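Side-chain contacts in putative ferritin-like diiron-carboxylate protein TM1526 (Thermotoga maritima, PDB 1VJX), which is of unknown function but belongs to the rubrerythrin family of ferritin-like proteins, and so probably binds metal and may act as an oxidoreductase: residues A[16-21]-A[120-125]; A[71-76]-A[124-129]. All blocks are in the same frame, centred on the assembly; numbering follows the deposited sequence.

Interaction 1: A[16-21]-A[120-125]; sequences SDILTV and YELKDG
L122 meets I18 and L19 between two long helices of a ferritin-like helical bundle. Helix 15-36 gives I18 and L19; helix 101-125 gives L122. The contact is wholly apolar and all three residues are buried. The helices come close here, with the CA atoms of I18 and L122 6.1 Å apart. The CB atoms of I18 and L122 both head toward the opposite helix. Their side chains lie alongside each other and run in opposite directions. The CG2 branch of I18 does the touching, reaching CB of L122 at 3.6 Å. This methyl stands anti to the backbone N of I18 (chi1 -62° for CG1), which sets it against CB, at the base of L122. L19 starts out to one side, and its end swings back to meet L122 at an angle. CG of L122 lies anti to its own backbone N (chi1 169°), and its two methyls share the work. L122 CD1 lies 4.0 Å from L19 CG. F62 of helix 43-68 packs on both L19 and L122. I18 also touches M13, L78 and A82. The two leucines meet methyl to methyl, L19 CD2 to L122 CD2, at 3.8 Å.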
ATOM      1  N   SER A  16      -6.865 -14.167  -6.041  1.00 46.92           N
ATOM      2  CA  SER A  16      -6.356 -14.519  -4.740  1.00 47.00           C
ATOM      3  C   SER A  16      -4.873 -14.212  -4.598  1.00 47.68           C
ATOM      4  O   SER A  16      -4.408 -13.952  -3.490  1.00 47.95           O
ATOM      5  CB  SER A  16      -6.549 -16.020  -4.503  1.00 46.55           C
ATOM      6  OG  SER A  16      -5.956 -16.729  -5.574  1.00 43.98           O
ATOM      7  N   ASP A  17      -4.138 -14.358  -5.706  1.00 48.16           N
ATOM      8  CA  ASP A  17      -2.714 -14.055  -5.787  1.00 48.00           C
ATOM      9  C   ASP A  17      -2.565 -12.561  -5.539  1.00 48.37           C
ATOM     10  O   ASP A  17      -1.652 -12.115  -4.852  1.00 48.31           O
ATOM     11  CB  ASP A  17      -2.147 -14.374  -7.187  1.00 47.51           C
ATOM     12  CG  ASP A  17      -2.256 -15.849  -7.565  1.00 46.09           C
ATOM     13  OD1 ASP A  17      -2.407 -16.713  -6.678  1.00 45.13           O
ATOM     14  OD2 ASP A  17      -2.134 -16.242  -8.743  1.00 42.14           O
ATOM     15  N   ILE A  18      -3.492 -11.797  -6.077  1.00 48.92           N
ATOM     16  CA  ILE A  18      -3.426 -10.317  -5.990  1.00 49.23           C
ATOM     17  C   ILE A  18      -3.788  -9.829  -4.584  1.00 49.68           C
ATOM     18  O   ILE A  18      -3.159  -8.913  -4.062  1.00 49.76           O
ATOM     19  CB  ILE A  18      -4.352  -9.703  -7.043  1.00 49.41           C
ATOM     20  CG1 ILE A  18      -3.903 -10.091  -8.446  1.00 50.53           C
ATOM     21  CG2 ILE A  18      -4.399  -8.170  -6.954  1.00 49.76           C
ATOM     22  CD1 ILE A  18      -2.587  -9.421  -8.882  1.00 53.30           C
ATOM     23  N   LEU A  19      -4.808 -10.418  -3.959  1.00 49.92           N
ATOM     24  CA  LEU A  19      -5.061 -10.128  -2.541  1.00 50.08           C
ATOM     25  C   LEU A  19      -3.825 -10.406  -1.680  1.00 49.89           C
ATOM     26  O   LEU A  19      -3.520  -9.626  -0.798  1.00 50.33           O
ATOM     27  CB  LEU A  19      -6.184 -10.946  -1.978  1.00 50.15           C
ATOM     28  CG  LEU A  19      -7.580 -10.444  -2.123  1.00 51.60           C
ATOM     29  CD1 LEU A  19      -8.472 -11.596  -1.694  1.00 50.75           C
ATOM     30  CD2 LEU A  19      -7.795  -9.137  -1.282  1.00 54.26           C
ATOM     31  N   THR A  20      -3.148 -11.523  -1.917  1.00 49.42           N
ATOM     32  CA  THR A  20      -1.958 -11.850  -1.146  1.00 49.64           C
ATOM     33  C   THR A  20      -0.911 -10.746  -1.346  1.00 48.35           C
ATOM     34  O   THR A  20      -0.272 -10.298  -0.418  1.00 46.99           O
ATOM     35  CB  THR A  20      -1.383 -13.182  -1.598  1.00 50.14           C
ATOM     36  OG1 THR A  20      -2.341 -14.255  -1.402  1.00 52.90           O
ATOM     37  CG2 THR A  20      -0.222 -13.566  -0.703  1.00 51.82           C
ATOM     38  N   VAL A  21      -0.778 -10.299  -2.592  1.00 48.07           N
ATOM     39  CA  VAL A  21       0.155  -9.253  -2.936  1.00 46.94           C
ATOM     40  C   VAL A  21      -0.254  -7.981  -2.186  1.00 46.97           C
ATOM     41  O   VAL A  21       0.583  -7.365  -1.559  1.00 46.12           O
ATOM     42  CB  VAL A  21       0.224  -9.057  -4.471  1.00 46.81           C
ATOM     43  CG1 VAL A  21       0.869  -7.738  -4.817  1.00 46.65           C
ATOM     44  CG2 VAL A  21       1.009 -10.188  -5.131  1.00 44.58           C
ATOM     45  N   TYR A 120      -6.023  -1.062  -7.797  1.00 42.76           N
ATOM     46  CA  TYR A 120      -6.955  -0.906  -8.890  1.00 41.99           C
ATOM     47  C   TYR A 120      -7.138  -2.261  -9.635  1.00 43.14           C
ATOM     48  O   TYR A 120      -8.243  -2.666  -9.942  1.00 41.68           O
ATOM     49  CB  TYR A 120      -6.536   0.224  -9.854  1.00 41.68           C
ATOM     50  CG  TYR A 120      -7.022   1.627  -9.460  1.00 41.03           C
ATOM     51  CD1 TYR A 120      -8.384   1.912  -9.338  1.00 39.91           C
ATOM     52  CD2 TYR A 120      -6.124   2.680  -9.246  1.00 41.99           C
ATOM     53  CE1 TYR A 120      -8.849   3.211  -8.985  1.00 40.07           C
ATOM     54  CE2 TYR A 120      -6.597   4.016  -8.886  1.00 41.50           C
ATOM     55  CZ  TYR A 120      -7.954   4.252  -8.753  1.00 39.20           C
ATOM     56  OH  TYR A 120      -8.442   5.510  -8.410  1.00 41.17           O
ATOM     57  N   GLU A 121      -6.037  -2.975  -9.857  1.00 44.05           N
ATOM     58  CA  GLU A 121      -6.073  -4.236 -10.581  1.00 44.54           C
ATOM     59  C   GLU A 121      -6.973  -5.202  -9.890  1.00 44.75           C
ATOM     60  O   GLU A 121      -7.819  -5.806 -10.539  1.00 45.17           O
ATOM     61  CB  GLU A 121      -4.663  -4.795 -10.790  1.00 44.09           C
ATOM     62  CG  GLU A 121      -3.932  -4.005 -11.887  1.00 44.51           C
ATOM     63  CD  GLU A 121      -2.435  -4.295 -12.006  1.00 45.32           C
ATOM     64  OE1 GLU A 121      -1.815  -4.714 -11.009  1.00 50.17           O
ATOM     65  OE2 GLU A 121      -1.877  -4.105 -13.116  1.00 42.30           O
ATOM     66  N   LEU A 122      -6.802  -5.286  -8.568  1.00 45.65           N
ATOM     67  CA  LEU A 122      -7.578  -6.129  -7.666  1.00 45.95           C
ATOM     68  C   LEU A 122      -9.070  -5.820  -7.693  1.00 46.46           C
ATOM     69  O   LEU A 122      -9.919  -6.730  -7.778  1.00 47.56           O
ATOM     70  CB  LEU A 122      -7.096  -5.934  -6.213  1.00 46.16           C
ATOM     71  CG  LEU A 122      -8.010  -6.578  -5.139  1.00 45.98           C
ATOM     72  CD1 LEU A 122      -8.152  -8.102  -5.376  1.00 45.76           C
ATOM     73  CD2 LEU A 122      -7.550  -6.284  -3.707  1.00 46.59           C
ATOM     74  N   LYS A 123      -9.385  -4.539  -7.614  1.00 45.59           N
ATOM     75  CA  LYS A 123     -10.751  -4.096  -7.686  1.00 45.16           C
ATOM     76  C   LYS A 123     -11.469  -4.532  -8.961  1.00 44.81           C
ATOM     77  O   LYS A 123     -12.610  -5.017  -8.921  1.00 44.11           O
ATOM     78  CB  LYS A 123     -10.844  -2.608  -7.508  1.00 43.73           C
ATOM     79  CG  LYS A 123     -12.283  -2.173  -7.260  1.00 45.14           C
ATOM     80  CD  LYS A 123     -12.481  -0.697  -6.769  1.00 44.19           C
ATOM     81  CE  LYS A 123     -12.088   0.294  -7.839  1.00 43.73           C
ATOM     82  NZ  LYS A 123     -13.155   0.413  -8.867  1.00 45.48           N
ATOM     83  N   ASP A 124     -10.776  -4.400 -10.077  1.00 45.34           N
ATOM     84  CA  ASP A 124     -11.286  -4.882 -11.356  1.00 46.24           C
ATOM     85  C   ASP A 124     -11.520  -6.394 -11.399  1.00 45.96           C
ATOM     86  O   ASP A 124     -12.286  -6.851 -12.205  1.00 46.17           O
ATOM     87  CB  ASP A 124     -10.319  -4.539 -12.470  1.00 46.54           C
ATOM     88  CG  ASP A 124     -10.595  -3.191 -13.104  1.00 46.42           C
ATOM     89  OD1 ASP A 124     -11.333  -2.337 -12.503  1.00 51.33           O
ATOM     90  OD2 ASP A 124     -10.102  -2.916 -14.227  1.00 41.20           O
ATOM     91  N   GLY A 125     -10.855  -7.158 -10.547  1.00 46.52           N
ATOM     92  CA  GLY A 125     -10.946  -8.632 -10.569  1.00 46.83           C
ATOM     93  C   GLY A 125     -12.002  -9.192  -9.643  1.00 47.78           C
ATOM     94  O   GLY A 125     -12.380 -10.386  -9.733  1.00 47.38           O
TER

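Interaction 2: A[71-76]-A[124-129]; sequences WDEVDS and DGLVNS
E73 OE2 accepts two backbone N-H groups, from V127 and N128, at the turn between the last two helices of the ferritin-like bundle. The V127 N bond is short, 2.6 Å to E73 OE2, and uses the anti lone pair of that oxygen. N128 N is 2.9 Å from E73 OE2 and comes from above the carboxylate plane, 35° out of it. Its N-H points almost straight at the oxygen. The side chain of E73 reaches the turn because it is stretched out, with CG anti to the backbone N (chi1 179°). The side chain of L126 crosses that of E73, and L126 CD2 lies 3.6 Å from both E73 OE1 and OE2. An alanine in place of E73 would probably leave the N-H groups of V127 and N128 without this acceptor and the turn less firmly tied to helix 71-74. E69 OE1 lies near E73 OE1, a like charge that the two N-H groups on OE2 may help offset. N70 OD1 accepts from the backbone N of E73. N128 is the N-cap of helix 129-156, and its OD1 bonds to D130 N. A water also bridges the two backbones, donating to E73 O at 3.2 Å and to G125 O at 2.7 Å.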
ATOM      1  N   TRP A  71     -14.796 -18.737  -3.113  1.00 45.46           N
ATOM      2  CA  TRP A  71     -13.668 -19.430  -3.755  1.00 44.98           C
ATOM      3  C   TRP A  71     -13.623 -19.244  -5.275  1.00 45.08           C
ATOM      4  O   TRP A  71     -12.579 -19.020  -5.872  1.00 44.00           O
ATOM      5  CB  TRP A  71     -13.737 -20.920  -3.375  1.00 43.89           C
ATOM      6  CG  TRP A  71     -12.823 -21.779  -4.131  1.00 43.11           C
ATOM      7  CD1 TRP A  71     -13.158 -22.798  -4.977  1.00 42.56           C
ATOM      8  CD2 TRP A  71     -11.392 -21.726  -4.117  1.00 41.58           C
ATOM      9  NE1 TRP A  71     -12.019 -23.385  -5.479  1.00 41.70           N
ATOM     10  CE2 TRP A  71     -10.924 -22.737  -4.978  1.00 41.05           C
ATOM     11  CE3 TRP A  71     -10.457 -20.937  -3.446  1.00 42.27           C
ATOM     12  CZ2 TRP A  71      -9.579 -22.966  -5.188  1.00 42.11           C
ATOM     13  CZ3 TRP A  71      -9.127 -21.156  -3.671  1.00 42.99           C
ATOM     14  CH2 TRP A  71      -8.696 -22.162  -4.527  1.00 42.38           C
ATOM     15  N   ASP A  72     -14.786 -19.282  -5.892  1.00 46.63           N
ATOM     16  CA  ASP A  72     -14.905 -19.061  -7.316  1.00 47.88           C
ATOM     17  C   ASP A  72     -14.512 -17.685  -7.796  1.00 49.13           C
ATOM     18  O   ASP A  72     -13.962 -17.548  -8.894  1.00 50.45           O
ATOM     19  CB  ASP A  72     -16.337 -19.318  -7.723  1.00 48.32           C
ATOM     20  CG  ASP A  72     -16.694 -20.764  -7.663  1.00 50.02           C
ATOM     21  OD1 ASP A  72     -15.801 -21.669  -7.694  1.00 50.69           O
ATOM     22  OD2 ASP A  72     -17.877 -21.081  -7.573  1.00 56.07           O
ATOM     23  N   GLU A  73     -14.791 -16.662  -6.992  1.00 49.20           N
ATOM     24  CA  GLU A  73     -14.291 -15.341  -7.287  1.00 49.97           C
ATOM     25  C   GLU A  73     -12.759 -15.303  -7.154  1.00 49.60           C
ATOM     26  O   GLU A  73     -12.029 -14.976  -8.089  1.00 49.94           O
ATOM     27  CB  GLU A  73     -14.908 -14.300  -6.329  1.00 49.97           C
ATOM     28  CG  GLU A  73     -14.382 -12.896  -6.602  1.00 51.49           C
ATOM     29  CD  GLU A  73     -14.900 -11.830  -5.652  1.00 51.02           C
ATOM     30  OE1 GLU A  73     -14.770 -11.997  -4.419  1.00 55.83           O
ATOM     31  OE2 GLU A  73     -15.406 -10.821  -6.156  1.00 47.21           O
ATOM     32  N   VAL A  74     -12.308 -15.611  -5.956  1.00 48.82           N
ATOM     33  CA  VAL A  74     -10.905 -15.580  -5.582  1.00 49.01           C
ATOM     34  C   VAL A  74      -9.985 -16.452  -6.455  1.00 48.80           C
ATOM     35  O   VAL A  74      -8.830 -16.106  -6.715  1.00 47.98           O
ATOM     36  CB  VAL A  74     -10.858 -15.965  -4.070  1.00 49.69           C
ATOM     37  CG1 VAL A  74     -10.146 -17.212  -3.798  1.00 49.99           C
ATOM     38  CG2 VAL A  74     -10.408 -14.798  -3.224  1.00 52.86           C
ATOM     39  N   ASP A  75     -10.515 -17.576  -6.937  1.00 48.97           N
ATOM     40  CA  ASP A  75      -9.729 -18.496  -7.781  1.00 49.02           C
ATOM     41  C   ASP A  75      -9.726 -18.148  -9.283  1.00 49.63           C
ATOM     42  O   ASP A  75      -9.177 -18.905 -10.113  1.00 49.48           O
ATOM     43  CB  ASP A  75     -10.196 -19.935  -7.577  1.00 47.96           C
ATOM     44  CG  ASP A  75      -9.163 -20.957  -8.010  1.00 46.67           C
ATOM     45  OD1 ASP A  75      -7.958 -20.820  -7.690  1.00 42.05           O
ATOM     46  OD2 ASP A  75      -9.510 -21.964  -8.661  1.00 44.71           O
ATOM     47  N   SER A  76     -10.301 -17.002  -9.619  1.00 50.24           N
ATOM     48  CA  SER A  76     -10.402 -16.555 -11.002  1.00 51.71           C
ATOM     49  C   SER A  76      -9.182 -15.806 -11.455  1.00 51.53           C
ATOM     50  O   SER A  76      -8.570 -15.091 -10.678  1.00 51.59           O
ATOM     51  CB  SER A  76     -11.582 -15.589 -11.202  1.00 52.35           C
ATOM     52  OG  SER A  76     -12.695 -16.290 -11.727  1.00 54.39           O
ATOM     53  N   ASP A 124     -10.776  -4.400 -10.077  1.00 45.34           N
ATOM     54  CA  ASP A 124     -11.286  -4.882 -11.356  1.00 46.24           C
ATOM     55  C   ASP A 124     -11.520  -6.394 -11.399  1.00 45.96           C
ATOM     56  O   ASP A 124     -12.286  -6.851 -12.205  1.00 46.17           O
ATOM     57  CB  ASP A 124     -10.319  -4.539 -12.470  1.00 46.54           C
ATOM     58  CG  ASP A 124     -10.595  -3.191 -13.104  1.00 46.42           C
ATOM     59  OD1 ASP A 124     -11.333  -2.337 -12.503  1.00 51.33           O
ATOM     60  OD2 ASP A 124     -10.102  -2.916 -14.227  1.00 41.20           O
ATOM     61  N   GLY A 125     -10.855  -7.158 -10.547  1.00 46.52           N
ATOM     62  CA  GLY A 125     -10.946  -8.632 -10.569  1.00 46.83           C
ATOM     63  C   GLY A 125     -12.002  -9.192  -9.643  1.00 47.78           C
ATOM     64  O   GLY A 125     -12.380 -10.386  -9.733  1.00 47.38           O
ATOM     65  N   LEU A 126     -12.432  -8.345  -8.711  1.00 48.47           N
ATOM     66  CA  LEU A 126     -13.512  -8.673  -7.830  1.00 49.36           C
ATOM     67  C   LEU A 126     -14.815  -8.528  -8.601  1.00 50.61           C
ATOM     68  O   LEU A 126     -14.955  -7.659  -9.476  1.00 51.84           O
ATOM     69  CB  LEU A 126     -13.480  -7.823  -6.574  1.00 49.17           C
ATOM     70  CG  LEU A 126     -12.268  -8.038  -5.654  1.00 48.90           C
ATOM     71  CD1 LEU A 126     -12.105  -6.809  -4.687  1.00 49.55           C
ATOM     72  CD2 LEU A 126     -12.403  -9.285  -4.881  1.00 45.09           C
ATOM     73  N   VAL A 127     -15.735  -9.439  -8.291  1.00 51.35           N
ATOM     74  CA  VAL A 127     -17.021  -9.583  -8.954  1.00 52.06           C
ATOM     75  C   VAL A 127     -18.135  -9.211  -7.981  1.00 52.00           C
ATOM     76  O   VAL A 127     -19.170  -8.678  -8.378  1.00 53.01           O
ATOM     77  CB  VAL A 127     -17.192 -11.063  -9.448  1.00 53.05           C
ATOM     78  CG1 VAL A 127     -18.639 -11.569  -9.277  1.00 54.34           C
ATOM     79  CG2 VAL A 127     -16.726 -11.200 -10.902  1.00 53.73           C
ATOM     80  N   ASN A 128     -17.916  -9.495  -6.706  1.00 51.96           N
ATOM     81  CA  ASN A 128     -18.836  -9.130  -5.654  1.00 52.54           C
ATOM     82  C   ASN A 128     -18.757  -7.595  -5.473  1.00 52.85           C
ATOM     83  O   ASN A 128     -17.663  -7.038  -5.347  1.00 53.82           O
ATOM     84  CB  ASN A 128     -18.490  -9.905  -4.376  1.00 51.98           C
ATOM     85  CG  ASN A 128     -19.061  -9.263  -3.147  1.00 55.08           C
ATOM     86  OD1 ASN A 128     -19.714  -8.215  -3.259  1.00 56.44           O
ATOM     87  ND2 ASN A 128     -18.828  -9.865  -1.957  1.00 53.78           N
ATOM     88  N   SER A 129     -19.912  -6.927  -5.500  1.00 52.74           N
ATOM     89  CA  SER A 129     -19.989  -5.466  -5.509  1.00 51.83           C
ATOM     90  C   SER A 129     -19.682  -4.831  -4.147  1.00 51.53           C
ATOM     91  O   SER A 129     -19.305  -3.649  -4.089  1.00 51.73           O
ATOM     92  CB  SER A 129     -21.368  -4.996  -6.015  1.00 52.09           C
ATOM     93  OG  SER A 129     -22.317  -4.759  -4.962  1.00 51.36           O
TER
HETATM   94  O   HOH W   1     -13.330 -12.877 -10.141  1.00 63.37           O

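How the interactions relate
Interactions 1 and 2 lie side by side near one end of the bundle, with centres 9 Å apart. Along the chain, 16-21 comes first, then 71-76, and both meet the last part of helix 101-125 or the turn after it. The two contacts share the segment residues D124 and G125. The first is a buried apolar contact between helices 15-36 and 101-125. The second lies farther from the chain centre, is partly buried and is mainly polar. The 16-21 and 71-76 segments also touch directly: S16 N is 2.8 Å from V74 O, a probable hydrogen bond, and L19 packs on V74. Together the contacts join the short helix 71-74 to two long helices and the final turn.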